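Local coordinates for protein A52 (Vaccinia virus, PDB 2VVW), which suppresses innate immune signalling in the host cell by associating with IRAK2 to inhibit NF-kappa-B and with TRAF6 to activate p38, at residues A[13-18]-A[143-148]; A[27-32]-A[104-109]; A[70-75]-A[110-115]. All coordinates share one frame; numbering follows the deposited sequence. Where two conformers were deposited one is given.

How the contacts relate
Contact 1 joins the N-terminal loop 13-18 to helix 135-153, near the two ends of the modelled chain. The other two lie within the loop that it closes. Contact 2 packs helix 21-35 on helix 96-115. Contact 3 sets the loop 70-75 on the last turns of helix 96-115. Contacts 2 and 3 have centres about 13 Å apart and cross along the chain. They touch through a salt bridge. Contacts 1 and 3 lie on opposite sides of the chain centre, with contact centres about 31 Å apart. Helix 96-115 is shared by contacts 2 and 3, and contact 2 is centred about 5 Å from the chain centre, so this helix passes near the middle of the Bcl-2-like fold.

Contact 1: residues A[13-18]-A[143-148]; sequences DDLLDR and SILQNR
Leu-15 and Gln-146 make a loop-to-helix contact, partly buried, between the segment before helix 21-35 and the C-terminal helix 135-153. Gln-146 does two things at once. Its NE2 donates to the backbone O of Leu-15 at 3.0 Å, with a nearly straight N-H...O angle of 164°. The acceptor lies close to the amide plane of Gln-146, but the amide nitrogen sits well above the carbonyl plane of Leu-15. The extended glutamine chain carries the amide out from the helix to the loop. Gln-146 CG also packs against Leu-15 CG at 3.7 Å, where the two side chains cross at about a right angle. Leu-15 has CG anti to the backbone N (chi1 -176°). From there Leu-15 CD2 meets Leu-145 CB at 3.4 Å, tighter than usual for two carbons. Asp-17 is exposed, and its OD1 comes no nearer than 4.2 Å to Gln-146 NE2. Leu-15 also touches Ile-24 of helix 21-35 and Leu-44 of helix 43-49. Leu-145 reaches Met-21 and Ile-48 of the same two helices.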
loop_
_atom_site.group_PDB
_atom_site.type_symbol
_atom_site.label_atom_id
_atom_site.label_comp_id
_atom_site.label_asym_id
_atom_site.label_seq_id
_atom_site.Cartn_x
_atom_site.Cartn_y
_atom_site.Cartn_z
ATOM N N ASP A 13 2.422 13.360 11.850
ATOM C CA ASP A 13 3.500 14.162 12.440
ATOM C C ASP A 13 4.023 13.612 13.762
ATOM O O ASP A 13 4.995 14.150 14.293
ATOM C CB ASP A 13 3.026 15.598 12.666
ATOM C CG ASP A 13 2.879 16.383 11.383
ATOM O OD1 ASP A 13 3.586 16.091 10.397
ATOM O OD2 ASP A 13 2.069 17.325 11.372
ATOM N N ASP A 14 3.396 12.559 14.293
ATOM C CA ASP A 14 3.817 12.058 15.613
ATOM C C ASP A 14 4.328 10.622 15.556
ATOM O O ASP A 14 4.512 10.058 14.489
ATOM C CB ASP A 14 2.687 12.176 16.631
ATOM C CG ASP A 14 3.172 12.657 18.009
ATOM O OD1 ASP A 14 4.289 12.295 18.478
ATOM O OD2 ASP A 14 2.409 13.410 18.620
ATOM N N LEU A 15 4.623 10.072 16.724
ATOM C CA LEU A 15 5.045 8.703 16.856
ATOM C C LEU A 15 4.688 8.318 18.293
ATOM O O LEU A 15 5.429 8.586 19.233
ATOM C CB LEU A 15 6.545 8.572 16.549
ATOM C CG LEU A 15 7.113 7.150 16.568
ATOM C CD1 LEU A 15 6.186 6.259 15.846
ATOM C CD2 LEU A 15 8.516 7.073 15.973
ATOM N N LEU A 16 3.516 7.726 18.463
ATOM C CA LEU A 16 2.976 7.430 19.790
ATOM C C LEU A 16 3.086 5.947 20.131
ATOM O O LEU A 16 3.425 5.132 19.273
ATOM C CB LEU A 16 1.524 7.926 19.880
ATOM C CG LEU A 16 1.315 9.413 19.516
ATOM C CD1 LEU A 16 -0.168 9.761 19.465
ATOM C CD2 LEU A 16 2.071 10.359 20.464
ATOM N N ASP A 17 2.825 5.598 21.394
ATOM C CA ASP A 17 3.004 4.220 21.854
ATOM C C ASP A 17 2.227 3.229 20.982
ATOM O O ASP A 17 2.748 2.174 20.628
ATOM C CB ASP A 17 2.597 4.066 23.317
ATOM C CG ASP A 17 3.613 4.669 24.285
ATOM O OD1 ASP A 17 4.761 4.967 23.874
ATOM O OD2 ASP A 17 3.243 4.859 25.467
ATOM N N ARG A 18 0.995 3.597 20.631
ATOM C CA ARG A 18 0.100 2.755 19.834
ATOM C C ARG A 18 0.510 2.608 18.381
ATOM O O ARG A 18 -0.007 1.731 17.691
ATOM C CB ARG A 18 -1.316 3.321 19.869
ATOM C CG ARG A 18 -1.471 4.683 19.155
ATOM C CD ARG A 18 -1.900 4.578 17.692
ATOM N NE ARG A 18 -2.039 5.902 17.075
ATOM C CZ ARG A 18 -3.084 6.704 17.227
ATOM N NH1 ARG A 18 -4.104 6.339 17.993
ATOM N NH2 ARG A 18 -3.096 7.898 16.626
ATOM N N SER A 143 12.234 4.666 19.591
ATOM C CA SER A 143 12.724 5.588 20.607
ATOM C C SER A 143 13.568 6.704 20.032
ATOM O O SER A 143 13.426 7.847 20.429
ATOM C CB SER A 143 13.525 4.845 21.666
ATOM O OG SER A 143 12.668 4.011 22.409
ATOM N N ILE A 144 14.451 6.359 19.099
ATOM C CA ILE A 144 15.314 7.342 18.464
ATOM C C ILE A 144 14.474 8.335 17.677
ATOM O O ILE A 144 14.688 9.543 17.800
ATOM C CB ILE A 144 16.398 6.662 17.583
ATOM C CG1 ILE A 144 17.465 6.027 18.483
ATOM C CG2 ILE A 144 17.062 7.664 16.605
ATOM C CD1 ILE A 144 18.515 5.206 17.740
ATOM N N LEU A 145 13.502 7.829 16.911
ATOM C CA LEU A 145 12.641 8.682 16.089
ATOM C C LEU A 145 11.818 9.617 16.955
ATOM O O LEU A 145 11.703 10.804 16.666
ATOM C CB LEU A 145 11.725 7.838 15.196
ATOM C CG LEU A 145 12.368 7.268 13.932
ATOM C CD1 LEU A 145 11.513 6.153 13.318
ATOM C CD2 LEU A 145 12.604 8.386 12.909
ATOM N N GLN A 146 11.267 9.074 18.036
ATOM C CA GLN A 146 10.509 9.867 18.989
ATOM C C GLN A 146 11.346 11.014 19.541
ATOM O O GLN A 146 10.868 12.151 19.600
ATOM C CB GLN A 146 9.996 8.989 20.126
ATOM C CG GLN A 146 8.856 8.058 19.734
ATOM C CD GLN A 146 8.457 7.106 20.861
ATOM O OE1 GLN A 146 9.302 6.620 21.603
ATOM N NE2 GLN A 146 7.164 6.849 20.993
ATOM N N ASN A 147 12.582 10.715 19.943
ATOM C CA ASN A 147 13.512 11.749 20.407
ATOM C C ASN A 147 13.728 12.832 19.365
ATOM O O ASN A 147 13.713 14.018 19.681
ATOM C CB ASN A 147 14.886 11.156 20.754
ATOM C CG ASN A 147 14.877 10.366 22.037
ATOM O OD1 ASN A 147 14.106 10.651 22.950
ATOM N ND2 ASN A 147 15.740 9.360 22.114
ATOM N N ARG A 148 13.958 12.409 18.126
ATOM C CA ARG A 148 14.250 13.349 17.046
ATOM C C ARG A 148 13.056 14.241 16.738
ATOM O O ARG A 148 13.229 15.416 16.403
ATOM C CB ARG A 148 14.701 12.602 15.794
ATOM C CG ARG A 148 16.102 12.017 15.945
ATOM C CD ARG A 148 16.579 11.292 14.701
ATOM N NE ARG A 148 17.888 10.660 14.923
ATOM C CZ ARG A 148 18.576 9.970 14.012
ATOM N NH1 ARG A 148 18.119 9.815 12.780
ATOM N NH2 ARG A 148 19.740 9.429 14.341
#

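Contact 2: residues A[27-32]-A[104-109]; sequences EYFMYR and GLCACV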
loop_
_atom_site.group_PDB
_atom_site.type_symbol
_atom_site.label_atom_id
_atom_site.label_comp_id
_atom_site.label_asym_id
_atom_site.label_seq_id
_atom_site.Cartn_x
_atom_site.Cartn_y
_atom_site.Cartn_z
ATOM N N GLU A 27 4.085 1.210 5.455
ATOM C CA GLU A 27 3.461 2.328 4.756
ATOM C C GLU A 27 4.493 3.242 4.131
ATOM O O GLU A 27 4.270 3.778 3.046
ATOM C CB GLU A 27 2.524 3.106 5.692
ATOM C CG GLU A 27 1.283 2.312 6.063
ATOM C CD GLU A 27 0.090 3.139 6.506
ATOM O OE1 GLU A 27 0.143 4.399 6.498
ATOM O OE2 GLU A 27 -0.921 2.493 6.874
ATOM N N TYR A 28 5.621 3.436 4.816
ATOM C CA TYR A 28 6.729 4.234 4.270
ATOM C C TYR A 28 7.251 3.663 2.943
ATOM O O TYR A 28 7.359 4.356 1.931
ATOM C CB TYR A 28 7.867 4.286 5.290
ATOM C CG TYR A 28 9.077 5.038 4.808
ATOM C CD1 TYR A 28 9.039 6.433 4.665
ATOM C CD2 TYR A 28 10.248 4.367 4.468
ATOM C CE1 TYR A 28 10.127 7.135 4.222
ATOM C CE2 TYR A 28 11.358 5.068 4.024
ATOM C CZ TYR A 28 11.290 6.456 3.897
ATOM O OH TYR A 28 12.384 7.165 3.459
ATOM N N PHE A 29 7.555 2.380 2.941
ATOM C CA PHE A 29 8.000 1.735 1.712
ATOM C C PHE A 29 6.930 1.661 0.632
ATOM O O PHE A 29 7.238 1.846 -0.546
ATOM C CB PHE A 29 8.628 0.375 2.007
ATOM C CG PHE A 29 9.925 0.482 2.754
ATOM C CD1 PHE A 29 10.993 1.180 2.223
ATOM C CD2 PHE A 29 10.081 -0.099 3.989
ATOM C CE1 PHE A 29 12.188 1.280 2.914
ATOM C CE2 PHE A 29 11.273 0.010 4.679
ATOM C CZ PHE A 29 12.316 0.695 4.149
ATOM N N MET A 30 5.675 1.480 1.032
ATOM C CA MET A 30 4.566 1.480 0.081
ATOM C C MET A 30 4.467 2.840 -0.580
ATOM O O MET A 30 4.465 2.936 -1.791
ATOM C CB MET A 30 3.260 1.159 0.802
ATOM C CG MET A 30 2.005 1.279 -0.015
ATOM S SD MET A 30 0.557 1.097 1.038
ATOM C CE MET A 30 0.503 2.705 1.880
ATOM N N TYR A 31 4.416 3.892 0.227
ATOM C CA TYR A 31 4.191 5.230 -0.327
ATOM C C TYR A 31 5.398 5.756 -1.123
ATOM O O TYR A 31 5.233 6.370 -2.197
ATOM C CB TYR A 31 3.802 6.213 0.775
ATOM C CG TYR A 31 2.355 6.139 1.223
ATOM C CD1 TYR A 31 1.315 6.403 0.330
ATOM C CD2 TYR A 31 2.017 5.833 2.554
ATOM C CE1 TYR A 31 -0.022 6.343 0.718
ATOM C CE2 TYR A 31 0.656 5.790 2.962
ATOM C CZ TYR A 31 -0.345 6.029 2.039
ATOM O OH TYR A 31 -1.665 6.014 2.416
ATOM N N ARG A 32 6.603 5.550 -0.594
ATOM C CA ARG A 32 7.807 5.963 -1.295
ATOM C C ARG A 32 8.011 5.112 -2.555
ATOM O O ARG A 32 8.314 5.633 -3.637
ATOM C CB ARG A 32 9.026 5.883 -0.384
ATOM C CG ARG A 32 10.304 6.363 -1.057
ATOM C CD ARG A 32 11.399 6.677 -0.047
ATOM N NE ARG A 32 12.665 6.959 -0.725
ATOM C CZ ARG A 32 13.703 7.569 -0.166
ATOM N NH1 ARG A 32 13.646 7.990 1.081
ATOM N NH2 ARG A 32 14.803 7.779 -0.879
ATOM N N GLY A 104 17.386 3.032 5.420
ATOM C CA GLY A 104 17.723 4.004 4.382
ATOM C C GLY A 104 18.140 3.371 3.065
ATOM O O GLY A 104 17.882 3.925 2.005
ATOM N N LEU A 105 18.799 2.214 3.147
ATOM C CA LEU A 105 19.247 1.470 1.974
ATOM C C LEU A 105 18.041 0.937 1.206
ATOM O O LEU A 105 17.964 1.079 -0.005
ATOM C CB LEU A 105 20.150 0.311 2.406
ATOM C CG LEU A 105 20.645 -0.662 1.328
ATOM C CD1 LEU A 105 21.756 -0.028 0.509
ATOM C CD2 LEU A 105 21.100 -1.974 1.974
ATOM N N CYS A 106 17.111 0.317 1.921
ATOM C CA CYS A 106 15.847 -0.148 1.338
ATOM C C CYS A 106 15.155 0.977 0.585
ATOM O O CYS A 106 14.677 0.790 -0.536
ATOM C CB CYS A 106 14.929 -0.671 2.444
ATOM S SG CYS A 106 15.509 -2.224 3.086
ATOM N N ALA A 107 15.108 2.139 1.224
ATOM C CA ALA A 107 14.480 3.340 0.664
ATOM C C ALA A 107 15.117 3.784 -0.638
ATOM O O ALA A 107 14.419 4.161 -1.608
ATOM C CB ALA A 107 14.555 4.463 1.660
ATOM N N CYS A 108 16.441 3.821 -0.647
ATOM C CA CYS A 108 17.171 4.221 -1.849
ATOM C C CYS A 108 16.997 3.175 -2.961
ATOM O O CYS A 108 16.936 3.517 -4.120
ATOM C CB CYS A 108 18.651 4.452 -1.531
ATOM S SG CYS A 108 18.945 5.918 -0.478
ATOM N N VAL A 109 16.910 1.904 -2.592
ATOM C CA VAL A 109 16.676 0.827 -3.561
ATOM C C VAL A 109 15.254 0.898 -4.133
ATOM O O VAL A 109 15.059 0.777 -5.345
ATOM C CB VAL A 109 16.957 -0.572 -2.929
ATOM C CG1 VAL A 109 16.477 -1.706 -3.831
ATOM C CG2 VAL A 109 18.460 -0.711 -2.612
#
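Phe-29 and Arg-32 of helix 21-35 pack on Cys-106 and Ala-107 of helix 96-115 in a buried helix-helix contact. The short segments run nearly parallel, with a signed crossing angle of -21°, and their axes approach to 10.2 Å. The tight part is at Phe-29. Phe-29 CE1 lies 3.4 Å from Cys-106 CB, and Ala-107 N meets the ring edge near its plane. Cys-106 SG is oblique to this ring, 5.2 Å from the centroid of the Phe-29 ring, in a sulfur-aromatic contact. Cys-125 of helix 123-132 adjoins both Phe-29 and Cys-106. The packing is looser at Tyr-28, where the ring edge meets Ala-107 CB no closer than 3.9 Å, at Tyr-28 OH. Towards Cys-108, which is partly exposed, the contact thins further: only the Arg-32 guanidinium approaches, and Arg-32 NH2 stays 4.3 Å from Cys-108 N. Arg-32 leaves its helix with CG trans to N (chi1 -178°) and an extended chain, which carries the guanidinium across to the other helix. Ala-107 CB sits 3.6 Å above the Arg-32 guanidinium plane, over its centre. On the same helix, Arg-32 NH1 donates to Tyr-28 OH at 2.8 Å, with a bent N-H...O angle of 136°. Arg-32 NH2 has salt bridges to Asp-52 and Asp-111. Ala-107 is small, which is consistent with the guanidinium lying face-on over its CB, and the two carboxylates probably offset the cost of burying the charge in the core of this Bcl-2-like fold.

Contact 3: residues A[70-75]-A[110-115]; sequences RLNSEE and VDVWRN
Trp-113 points the edge of its indole at the backbone of Leu-71. Trp-113 NE1 donates to Leu-71 O at 2.9 Å, with an N-H...O angle of 152°. The oxygen lies near the ring plane, whereas NE1 stands well above the carbonyl plane. The Leu-71 side chain crosses the indole at about a right angle, and its CD2 comes 4.1 Å from Trp-113 CZ2. Asn-72 meets the pyrrole part of the same edge. Asn-72 OD1 is 3.6 Å from Trp-113 CD1, and the amide and ring planes are 48° apart. Val-112 CG1 comes 3.4 Å from Asn-72 OD1. This oxygen is buried here without a hydrogen-bonding partner. The other end of the amide is held: a water accepts from Asn-72 ND2 and donates to Val-112 O at 2.6 Å. The loop linking helices 62-68 and 76-90 is shaped by a Schellman motif at Arg-70 and a type I beta turn from Arg-70 to Ser-73. Ser-73 OG donates to Arg-70 O at 2.6 Å and accepts a weak capping bond from Glu-75 N. Leu-71 lies within this turn, and its O faces helix 96-115. Ile-62 and Lys-66 of helix 62-68 also touch Val-112.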
loop_
_atom_site.group_PDB
_atom_site.type_symbol
_atom_site.label_atom_id
_atom_site.label_comp_id
_atom_site.label_asym_id
_atom_site.label_seq_id
_atom_site.Cartn_x
_atom_site.Cartn_y
_atom_site.Cartn_z
ATOM N N ARG A 70 22.668 -5.305 -9.972
ATOM C CA ARG A 70 21.808 -5.345 -11.156
ATOM C C ARG A 70 20.317 -5.248 -10.767
ATOM O O ARG A 70 19.489 -6.117 -11.101
ATOM C CB ARG A 70 22.086 -6.630 -11.936
ATOM C CG ARG A 70 23.562 -6.803 -12.299
ATOM C CD ARG A 70 23.853 -8.214 -12.793
ATOM N NE ARG A 70 25.227 -8.627 -12.473
ATOM C CZ ARG A 70 25.593 -9.389 -11.435
ATOM N NH1 ARG A 70 26.881 -9.687 -11.272
ATOM N NH2 ARG A 70 24.701 -9.871 -10.563
ATOM N N LEU A 71 20.006 -4.177 -10.042
ATOM C CA LEU A 71 18.733 -4.024 -9.364
ATOM C C LEU A 71 17.529 -4.092 -10.294
ATOM O O LEU A 71 16.500 -4.630 -9.910
ATOM C CB LEU A 71 18.701 -2.717 -8.549
ATOM C CG LEU A 71 19.471 -2.653 -7.227
ATOM C CD1 LEU A 71 19.331 -1.266 -6.608
ATOM C CD2 LEU A 71 19.030 -3.766 -6.212
ATOM N N ASN A 72 17.653 -3.561 -11.513
ATOM C CA ASN A 72 16.520 -3.536 -12.426
ATOM C C ASN A 72 16.456 -4.780 -13.305
ATOM O O ASN A 72 15.586 -4.877 -14.176
ATOM C CB ASN A 72 16.557 -2.273 -13.295
ATOM C CG ASN A 72 16.153 -1.014 -12.532
ATOM O OD1 ASN A 72 15.457 -1.080 -11.526
ATOM N ND2 ASN A 72 16.583 0.156 -13.040
ATOM N N SER A 73 17.346 -5.747 -13.065
ATOM C CA SER A 73 17.308 -7.004 -13.811
ATOM C C SER A 73 16.238 -7.929 -13.270
ATOM O O SER A 73 15.691 -7.695 -12.193
ATOM C CB SER A 73 18.659 -7.721 -13.742
ATOM O OG SER A 73 18.888 -8.221 -12.447
ATOM N N GLU A 74 15.973 -9.007 -14.002
ATOM C CA GLU A 74 15.019 -10.006 -13.575
ATOM C C GLU A 74 15.365 -10.526 -12.177
ATOM O O GLU A 74 14.480 -10.866 -11.405
ATOM C CB GLU A 74 14.989 -11.177 -14.569
ATOM C CG GLU A 74 13.799 -12.099 -14.402
ATOM C CD GLU A 74 12.471 -11.426 -14.762
ATOM O OE1 GLU A 74 12.354 -10.884 -15.893
ATOM O OE2 GLU A 74 11.544 -11.443 -13.910
ATOM N N GLU A 75 16.659 -10.587 -11.869
ATOM C CA GLU A 75 17.143 -11.171 -10.624
ATOM C C GLU A 75 17.362 -10.119 -9.522
ATOM O O GLU A 75 17.758 -10.468 -8.415
ATOM C CB GLU A 75 18.479 -11.894 -10.878
ATOM C CG GLU A 75 18.428 -13.023 -11.894
ATOM C CD GLU A 75 18.459 -12.580 -13.367
ATOM O OE1 GLU A 75 18.713 -11.390 -13.691
ATOM O OE2 GLU A 75 18.213 -13.460 -14.223
ATOM N N VAL A 110 14.260 1.121 -3.275
ATOM C CA VAL A 110 12.887 1.214 -3.750
ATOM C C VAL A 110 12.733 2.360 -4.768
ATOM O O VAL A 110 11.939 2.250 -5.688
ATOM C CB VAL A 110 11.850 1.306 -2.571
ATOM C CG1 VAL A 110 11.581 2.759 -2.141
ATOM C CG2 VAL A 110 10.556 0.619 -2.951
ATOM N N ASP A 111 13.528 3.424 -4.650
ATOM C CA ASP A 111 13.478 4.495 -5.648
ATOM C C ASP A 111 13.848 3.996 -7.025
ATOM O O ASP A 111 13.268 4.429 -8.013
ATOM C CB ASP A 111 14.444 5.641 -5.346
ATOM C CG ASP A 111 14.138 6.375 -4.070
ATOM O OD1 ASP A 111 12.999 6.334 -3.576
ATOM O OD2 ASP A 111 15.076 7.023 -3.569
ATOM N N VAL A 112 14.881 3.156 -7.090
ATOM C CA VAL A 112 15.367 2.645 -8.367
ATOM C C VAL A 112 14.255 1.837 -9.020
ATOM O O VAL A 112 13.987 1.975 -10.205
ATOM C CB VAL A 112 16.666 1.782 -8.198
ATOM C CG1 VAL A 112 17.066 1.093 -9.505
ATOM C CG2 VAL A 112 17.822 2.643 -7.688
ATOM N N TRP A 113 13.620 0.971 -8.244
ATOM C CA TRP A 113 12.532 0.153 -8.761
ATOM C C TRP A 113 11.303 0.948 -9.188
ATOM O O TRP A 113 10.708 0.656 -10.243
ATOM C CB TRP A 113 12.169 -0.911 -7.741
ATOM C CG TRP A 113 13.226 -1.942 -7.534
ATOM C CD1 TRP A 113 14.169 -2.375 -8.436
ATOM C CD2 TRP A 113 13.435 -2.713 -6.343
ATOM N NE1 TRP A 113 14.933 -3.379 -7.873
ATOM C CE2 TRP A 113 14.517 -3.590 -6.589
ATOM C CE3 TRP A 113 12.827 -2.733 -5.080
ATOM C CZ2 TRP A 113 14.994 -4.483 -5.622
ATOM C CZ3 TRP A 113 13.289 -3.640 -4.134
ATOM C CH2 TRP A 113 14.372 -4.492 -4.417
ATOM N N ARG A 114 10.942 1.974 -8.418
ATOM C CA ARG A 114 9.830 2.832 -8.802
ATOM C C ARG A 114 10.114 3.447 -10.149
ATOM O O ARG A 114 9.258 3.438 -11.055
ATOM C CB ARG A 114 9.618 3.924 -7.757
ATOM C CG ARG A 114 8.339 4.739 -7.949
ATOM C CD ARG A 114 8.301 5.924 -6.980
ATOM N NE ARG A 114 9.431 6.819 -7.212
ATOM C CZ ARG A 114 10.478 6.999 -6.402
ATOM N NH1 ARG A 114 10.583 6.382 -5.216
ATOM N NH2 ARG A 114 11.428 7.845 -6.786
ATOM N N ASN A 115 11.312 3.990 -10.290
ATOM C CA ASN A 115 11.707 4.678 -11.526
ATOM C C ASN A 115 11.696 3.765 -12.747
ATOM O O ASN A 115 11.440 4.214 -13.855
ATOM C CB ASN A 115 13.082 5.337 -11.355
ATOM C CG ASN A 115 13.061 6.470 -10.338
ATOM O OD1 ASN A 115 11.999 7.006 -9.998
ATOM N ND2 ASN A 115 14.235 6.818 -9.822
HETATM O O HOH W 1 15.712 2.741 -12.027
#